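Side-chain contacts in FdxN element excision controlling factor protein (Anabaena variabilis, PDB 2OKF), which probably takes part, as a XisH-type factor of the PDDEXK clan, in controlling fdxN element excision, a site-specific recombination of nitrogen-fixation genes: residues 67-70 against 71-74; 106-109 against 110-113; 113-116 against 117-121. One frame throughout, in Å; residues are numbered along the deposited sequence.

How the contacts relate
The three contacts sit where two helices of the chain meet. Contact 1 is the start of helix 69-90. Contact 2 is the turn that leads into helix 112-120, and contact 3 runs along that helix to Asn121, just past its end. Contacts 2 and 3 share Phe113, and their centres are about 9 Å apart. Gln110 OE1 and Lys115 NZ, 2.8 Å apart, also join them through a probable hydrogen bond. Contact 1 packs on both: Ala69 CB lies 3.5 Å from Phe108 CD1, and Phe73 CE1 3.8 Å from Ile118 CD1. All three touch the second subunit. 1,2-Ethanediol, probably from the crystallisation liquor, lies about 3 Å from the His74 and Ile118 side chains.

Contact 1: residues 67-70 against 71-74; sequences SSAI and SEFH
Ser68 and Ser71 meet at the start of helix 69-90, where Ser68 is the N-cap. Ser71 OG donates to Ser68 O at 2.7 Å. Its chi1 of 64° sets OG between the backbone N and the carbonyl carbon, which turns the hydroxyl back toward the preceding turn. Ser68 OG also lies 2.8 Å from Ser71 OG. Glu72 N gives Ser68 O a second bond, 3.1 Å long, from the same face of the carbonyl plane. Two donors therefore grip this one oxygen.

Glu72 runs back along the first turn. Its CG passes 3.2 Å from Ser68 O. The chain is extended beyond CG, and OE1 comes 3.5 Å from Ala69 CA.

From the first turn, Ile70 reaches the rings of Phe73 and His74 in the next. Its CG1 is anti to the backbone N (chi1 -174°), which leans CG1 and CD1 toward that turn. CD1 touches Phe73 at the ring edge, 4.1 Å from CD2. CG1 lies 3.8 Å from His74 NE2. Ile70 O sits over one face of the His74 ring, near its rim, and also accepts His74 N.

Helix 69-90 is the helix of a beta-alpha-beta unit between strands 54-60 and 94-101. Phe73 meets Phe109 edge-to-face and packs on helix 112-120. His74 faces the second subunit: its ND1 is hydrogen-bonded to Asn82 ND2 of that subunit, and Ile70 packs on Val35 there.

The helix start would tend to favour a negative Glu72, but Glu72 OE2 lies 3.3 Å from Ser67 O, another acceptor, which would oppose it; the net effect is uncertain.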
loop_
_atom_site.group_PDB
_atom_site.type_symbol
_atom_site.label_atom_id
_atom_site.label_comp_id
_atom_site.label_asym_id
_atom_site.label_seq_id
_atom_site.Cartn_x
_atom_site.Cartn_y
_atom_site.Cartn_z
ATOM N N SER A 67 -16.425 -3.972 1.179
ATOM C CA SER A 67 -15.413 -4.295 0.168
ATOM C C SER A 67 -14.612 -5.465 0.670
ATOM O O SER A 67 -14.681 -5.806 1.836
ATOM C CB SER A 67 -14.469 -3.123 -0.096
ATOM O OG SER A 67 -15.132 -2.065 -0.756
ATOM N N SER A 68 -13.848 -6.085 -0.214
ATOM C CA SER A 68 -13.044 -7.203 0.202
ATOM C C SER A 68 -12.060 -6.719 1.235
ATOM O O SER A 68 -11.559 -5.567 1.150
ATOM C CB SER A 68 -12.308 -7.825 -0.972
ATOM O OG SER A 68 -11.434 -6.895 -1.585
ATOM N N ALA A 69 -11.778 -7.578 2.220
ATOM C CA ALA A 69 -10.768 -7.256 3.198
ATOM C C ALA A 69 -9.430 -7.055 2.480
ATOM O O ALA A 69 -8.683 -6.147 2.832
ATOM C CB ALA A 69 -10.668 -8.362 4.258
ATOM N N ILE A 70 -9.155 -7.864 1.448
ATOM C CA ILE A 70 -7.880 -7.734 0.730
ATOM C C ILE A 70 -7.775 -6.351 0.036
ATOM O O ILE A 70 -6.732 -5.715 0.080
ATOM C CB ILE A 70 -7.559 -8.925 -0.211
ATOM C CG1 ILE A 70 -6.157 -8.797 -0.813
ATOM C CG2 ILE A 70 -8.556 -9.030 -1.324
ATOM C CD1 ILE A 70 -5.007 -8.817 0.206
ATOM N N SER A 71 -8.841 -5.873 -0.593
ATOM C CA SER A 71 -8.773 -4.555 -1.227
ATOM C C SER A 71 -8.534 -3.461 -0.181
ATOM O O SER A 71 -7.737 -2.524 -0.400
ATOM C CB SER A 71 -10.050 -4.237 -2.003
ATOM O OG SER A 71 -11.138 -4.161 -1.161
ATOM N N GLU A 72 -9.215 -3.579 0.957
ATOM C CA GLU A 72 -9.061 -2.622 2.052
ATOM C C GLU A 72 -7.644 -2.687 2.560
ATOM O O GLU A 72 -7.037 -1.656 2.895
ATOM C CB GLU A 72 -10.047 -2.960 3.170
ATOM C CG GLU A 72 -11.453 -2.773 2.746
ATOM C CD GLU A 72 -12.513 -3.468 3.616
ATOM O OE1 GLU A 72 -12.202 -4.344 4.450
ATOM O OE2 GLU A 72 -13.691 -3.109 3.436
ATOM N N PHE A 73 -7.098 -3.895 2.628
ATOM C CA PHE A 73 -5.744 -4.109 3.093
ATOM C C PHE A 73 -4.719 -3.496 2.161
ATOM O O PHE A 73 -3.774 -2.890 2.645
ATOM C CB PHE A 73 -5.472 -5.598 3.383
ATOM C CG PHE A 73 -4.107 -5.879 3.963
ATOM C CD1 PHE A 73 -3.658 -5.199 5.080
ATOM C CD2 PHE A 73 -3.266 -6.844 3.394
ATOM C CE1 PHE A 73 -2.357 -5.451 5.590
ATOM C CE2 PHE A 73 -2.046 -7.146 3.964
ATOM C CZ PHE A 73 -1.595 -6.448 5.039
ATOM N N HIS A 74 -4.876 -3.654 0.849
ATOM C CA HIS A 74 -3.927 -3.014 -0.066
ATOM C C HIS A 74 -3.782 -1.508 0.257
ATOM O O HIS A 74 -2.696 -0.963 0.375
ATOM C CB HIS A 74 -4.354 -3.099 -1.533
ATOM C CG HIS A 74 -4.372 -4.469 -2.101
ATOM N ND1 HIS A 74 -3.340 -5.368 -1.910
ATOM C CD2 HIS A 74 -5.259 -5.063 -2.938
ATOM C CE1 HIS A 74 -3.618 -6.469 -2.602
ATOM N NE2 HIS A 74 -4.760 -6.302 -3.252
#

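Contact 2: residues 106-109 against 110-113; sequences KTFF and QLDF
Gln110 folds back over the turn made by Lys106 to Phe109. Its CB lies 3.6 Å from Thr107 O. CG comes closer to the backbone, 3.4 Å from Lys106 O. The chain then bends (chi2 -49°), which brings CD to 3.7 Å from Phe109 O. At the tip, NE2 donates to Tyr105 O and OE1 accepts from Lys115 NZ.

The backbone here is a short 3-10 turn. Gln110 N donates to Thr107 O at 2.9 Å, and Leu111 N to Phe108 O at 3.1 Å. Leu111 N also makes a weak bond to Thr107 O.

Leu111 is the N-cap of helix 112-120. Its CD1 approaches Phe108 CD1 at 4.2 Å, and the two side chains cross at about a right angle. Phe108 CD2 in turn lies over the centre of the Phe109 ring.

Leu111 and Phe108 thus pack as apolar groups, while the polar work falls to Gln110. The two bonds of its amide tie the end of helix 102-106 to the first turn of helix 112-120. With NE2 and OE1 each paired, the amide is held against flipping.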
loop_
_atom_site.group_PDB
_atom_site.type_symbol
_atom_site.label_atom_id
_atom_site.label_comp_id
_atom_site.label_asym_id
_atom_site.label_seq_id
_atom_site.Cartn_x
_atom_site.Cartn_y
_atom_site.Cartn_z
ATOM N N LYS A 106 -8.787 -11.165 14.497
ATOM C CA LYS A 106 -8.991 -12.595 14.769
ATOM C C LYS A 106 -9.333 -13.410 13.541
ATOM O O LYS A 106 -9.254 -14.631 13.602
ATOM C CB LYS A 106 -10.073 -12.792 15.831
ATOM C CG LYS A 106 -9.675 -12.270 17.199
ATOM C CD LYS A 106 -10.805 -12.365 18.220
ATOM C CE LYS A 106 -11.035 -13.752 18.711
ATOM N NZ LYS A 106 -11.985 -13.634 19.838
ATOM N N THR A 107 -9.729 -12.745 12.458
ATOM C CA THR A 107 -10.126 -13.423 11.240
ATOM C C THR A 107 -9.119 -13.168 10.118
ATOM O O THR A 107 -8.178 -13.966 9.936
ATOM C CB THR A 107 -11.567 -13.063 10.865
ATOM O OG1 THR A 107 -11.736 -11.650 10.683
ATOM C CG2 THR A 107 -12.491 -13.511 11.959
ATOM N N PHE A 108 -9.274 -12.055 9.404
ATOM C CA PHE A 108 -8.409 -11.737 8.286
ATOM C C PHE A 108 -6.945 -11.789 8.667
ATOM O O PHE A 108 -6.121 -12.352 7.947
ATOM C CB PHE A 108 -8.765 -10.358 7.741
ATOM C CG PHE A 108 -7.942 -9.942 6.545
ATOM C CD1 PHE A 108 -8.158 -10.533 5.336
ATOM C CD2 PHE A 108 -6.945 -8.984 6.645
ATOM C CE1 PHE A 108 -7.382 -10.162 4.223
ATOM C CE2 PHE A 108 -6.185 -8.629 5.549
ATOM C CZ PHE A 108 -6.436 -9.210 4.332
ATOM N N PHE A 109 -6.589 -11.151 9.774
ATOM C CA PHE A 109 -5.175 -11.112 10.140
ATOM C C PHE A 109 -4.624 -12.417 10.733
ATOM O O PHE A 109 -3.416 -12.465 10.988
ATOM C CB PHE A 109 -4.823 -9.886 10.969
ATOM C CG PHE A 109 -4.869 -8.617 10.179
ATOM C CD1 PHE A 109 -3.906 -8.372 9.222
ATOM C CD2 PHE A 109 -5.928 -7.743 10.296
ATOM C CE1 PHE A 109 -3.966 -7.245 8.428
ATOM C CE2 PHE A 109 -5.997 -6.596 9.519
ATOM C CZ PHE A 109 -5.007 -6.336 8.604
ATOM N N GLN A 110 -5.451 -13.444 10.877
ATOM C CA GLN A 110 -4.975 -14.775 11.266
ATOM C C GLN A 110 -4.798 -15.673 10.059
ATOM O O GLN A 110 -4.254 -16.763 10.177
ATOM C CB GLN A 110 -5.869 -15.412 12.326
ATOM C CG GLN A 110 -5.901 -14.555 13.599
ATOM C CD GLN A 110 -4.503 -14.153 14.097
ATOM O OE1 GLN A 110 -3.630 -15.013 14.263
ATOM N NE2 GLN A 110 -4.282 -12.861 14.314
ATOM N N LEU A 111 -5.244 -15.223 8.884
ATOM C CA LEU A 111 -4.966 -15.931 7.656
ATOM C C LEU A 111 -3.450 -15.830 7.396
ATOM O O LEU A 111 -2.811 -14.825 7.722
ATOM C CB LEU A 111 -5.756 -15.362 6.488
ATOM C CG LEU A 111 -7.279 -15.490 6.580
ATOM C CD1 LEU A 111 -7.918 -14.679 5.464
ATOM C CD2 LEU A 111 -7.709 -16.943 6.537
ATOM N N ASP A 112 -2.883 -16.895 6.837
ATOM C CA ASP A 112 -1.438 -16.988 6.664
ATOM C C ASP A 112 -0.834 -15.816 5.882
ATOM O O ASP A 112 0.161 -15.245 6.297
ATOM C CB ASP A 112 -1.048 -18.291 5.980
ATOM C CG ASP A 112 -1.209 -19.521 6.869
ATOM O OD1 ASP A 112 -1.404 -19.389 8.086
ATOM O OD2 ASP A 112 -1.096 -20.622 6.304
ATOM N N PHE A 113 -1.467 -15.434 4.793
ATOM C CA PHE A 113 -0.883 -14.379 3.949
ATOM C C PHE A 113 -0.842 -13.004 4.637
ATOM O O PHE A 113 0.226 -12.389 4.733
ATOM C CB PHE A 113 -1.549 -14.343 2.585
ATOM C CG PHE A 113 -1.090 -13.198 1.745
ATOM C CD1 PHE A 113 0.113 -13.260 1.113
ATOM C CD2 PHE A 113 -1.816 -12.023 1.706
ATOM C CE1 PHE A 113 0.548 -12.191 0.362
ATOM C CE2 PHE A 113 -1.358 -10.936 0.961
ATOM C CZ PHE A 113 -0.190 -11.032 0.319
#

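Contact 3: residues 113-116 against 117-121; sequences FPKE and IIIEN
Phe113 and Ile117 form the tight part of this contact, one turn apart on helix 112-120. Ile117 CG1 lies over one face of the Phe113 ring in a CH-pi contact. It is 3.7 Å from the ring centroid and offset toward the rim. Its closest ring atom is Phe113 CZ, at 3.4 Å. CG of Phe113 is anti to the backbone N (chi1 174°), which stands the ring out from the helix, leaning toward Ile117. CD1 of Ile117 reaches the same rim, 3.8 Å from Phe113 CE1. Both residues are buried. Ile117 also packs on Phe73 and Leu77 of helix 69-90, and Phe113 packs on Ala86 of the second subunit.

Helix 112-120 belongs to the connection between the parallel, neighbouring strands 94-101 and 125-129, a beta-alpha-beta crossover. Its backbone bonds are regular from Phe113 O to Glu120 N. At its end, Asn121 turns back on the helix. Asn121 N and ND2 both donate to Ile117 O, from opposite faces of the carbonyl plane. The ND2 bond is 2.9 Å long, and the oxygen lies in the plane of the Asn121 amide.

Lys115 and Ile119 form the looser part. They lie side by side and point the same way. In the modelled conformer Ile119 CD1 lies 4.0 Å from Lys115 CG. Ile119 is exposed and has a second conformer, so this contact is doubtful.

A close pair of acids lies on the partly exposed surface. Glu116 bends at chi2 (69°) and crosses Glu120, whose chain is extended beyond CG. Their OE2 atoms are 2.5 Å apart, and the carboxylate planes stand 83° apart. At this distance one of the acids probably holds a proton. Arg88 and Lys89 of the second subunit make long, weak ion pairs with Glu120 OE1 and OE2, respectively.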
loop_
_atom_site.group_PDB
_atom_site.type_symbol
_atom_site.label_atom_id
_atom_site.label_comp_id
_atom_site.label_asym_id
_atom_site.label_seq_id
_atom_site.Cartn_x
_atom_site.Cartn_y
_atom_site.Cartn_z
ATOM N N PHE A 113 -1.467 -15.434 4.793
ATOM C CA PHE A 113 -0.883 -14.379 3.949
ATOM C C PHE A 113 -0.842 -13.004 4.637
ATOM O O PHE A 113 0.226 -12.389 4.733
ATOM C CB PHE A 113 -1.549 -14.343 2.585
ATOM C CG PHE A 113 -1.090 -13.198 1.745
ATOM C CD1 PHE A 113 0.113 -13.260 1.113
ATOM C CD2 PHE A 113 -1.816 -12.023 1.706
ATOM C CE1 PHE A 113 0.548 -12.191 0.362
ATOM C CE2 PHE A 113 -1.358 -10.936 0.961
ATOM C CZ PHE A 113 -0.190 -11.032 0.319
ATOM N N PRO A 114 -1.996 -12.481 5.103
ATOM C CA PRO A 114 -1.930 -11.163 5.757
ATOM C C PRO A 114 -1.038 -11.167 6.969
ATOM O O PRO A 114 -0.312 -10.197 7.211
ATOM C CB PRO A 114 -3.375 -10.914 6.205
ATOM C CG PRO A 114 -4.194 -11.781 5.361
ATOM C CD PRO A 114 -3.376 -12.977 4.977
ATOM N N LYS A 115 -1.103 -12.244 7.746
ATOM C CA LYS A 115 -0.244 -12.341 8.903
ATOM C C LYS A 115 1.232 -12.186 8.484
ATOM O O LYS A 115 1.989 -11.437 9.069
ATOM C CB LYS A 115 -0.466 -13.665 9.644
ATOM C CG LYS A 115 0.455 -13.858 10.824
ATOM C CD LYS A 115 0.242 -15.227 11.502
ATOM C CE LYS A 115 -1.058 -15.290 12.302
ATOM N NZ LYS A 115 -1.029 -14.435 13.529
ATOM N N GLU A 116 1.634 -12.901 7.449
ATOM C CA GLU A 116 3.039 -12.842 6.975
ATOM C C GLU A 116 3.400 -11.451 6.426
ATOM O O GLU A 116 4.481 -10.917 6.698
ATOM C CB GLU A 116 3.296 -13.959 5.976
ATOM C CG GLU A 116 4.661 -13.960 5.337
ATOM C CD GLU A 116 5.787 -14.310 6.296
ATOM O OE1 GLU A 116 5.524 -14.873 7.374
ATOM O OE2 GLU A 116 6.957 -14.059 5.879
ATOM N N ILE A 117 2.510 -10.849 5.627
ATOM C CA ILE A 117 2.827 -9.534 5.088
ATOM C C ILE A 117 3.024 -8.474 6.167
ATOM O O ILE A 117 3.944 -7.661 6.132
ATOM C CB ILE A 117 1.737 -9.061 4.112
ATOM C CG1 ILE A 117 1.775 -9.900 2.865
ATOM C CG2 ILE A 117 1.935 -7.557 3.805
ATOM C CD1 ILE A 117 3.090 -9.822 2.011
ATOM N N ILE A 118 2.172 -8.513 7.192
ATOM C CA ILE A 118 2.284 -7.612 8.326
ATOM C C ILE A 118 3.636 -7.745 8.985
ATOM O O ILE A 118 4.316 -6.749 9.272
ATOM C CB ILE A 118 1.168 -7.915 9.358
ATOM C CG1 ILE A 118 -0.200 -7.425 8.847
ATOM C CG2 ILE A 118 1.478 -7.335 10.714
ATOM C CD1 ILE A 118 -0.367 -5.928 8.801
ATOM N N ILE A 119 4.055 -8.976 9.251
ATOM C CA ILE A 119 5.318 -9.217 9.916
ATOM C C ILE A 119 6.476 -8.849 8.997
ATOM O O ILE A 119 7.461 -8.237 9.416
ATOM C CB ILE A 119 5.434 -10.686 10.348
ATOM C CG1 ILE A 119 4.333 -11.023 11.346
ATOM C CG2 ILE A 119 6.793 -10.915 10.939
ATOM C CD1 ILE A 119 4.137 -12.491 11.534
ATOM N N GLU A 120 6.364 -9.201 7.703
ATOM C CA GLU A 120 7.471 -8.874 6.811
ATOM C C GLU A 120 7.732 -7.389 6.673
ATOM O O GLU A 120 8.830 -6.953 6.333
ATOM C CB GLU A 120 7.254 -9.462 5.407
ATOM C CG GLU A 120 7.292 -10.966 5.277
ATOM C CD GLU A 120 7.103 -11.517 3.842
ATOM O OE1 GLU A 120 6.997 -10.733 2.879
ATOM O OE2 GLU A 120 7.098 -12.775 3.719
ATOM N N ASN A 121 6.669 -6.593 6.872
ATOM C CA ASN A 121 6.732 -5.158 6.701
ATOM C C ASN A 121 6.709 -4.356 8.002
ATOM O O ASN A 121 6.567 -3.137 7.986
ATOM C CB ASN A 121 5.610 -4.721 5.748
ATOM C CG ASN A 121 5.901 -5.182 4.353
ATOM O OD1 ASN A 121 6.690 -4.531 3.633
ATOM N ND2 ASN A 121 5.409 -6.355 3.992
#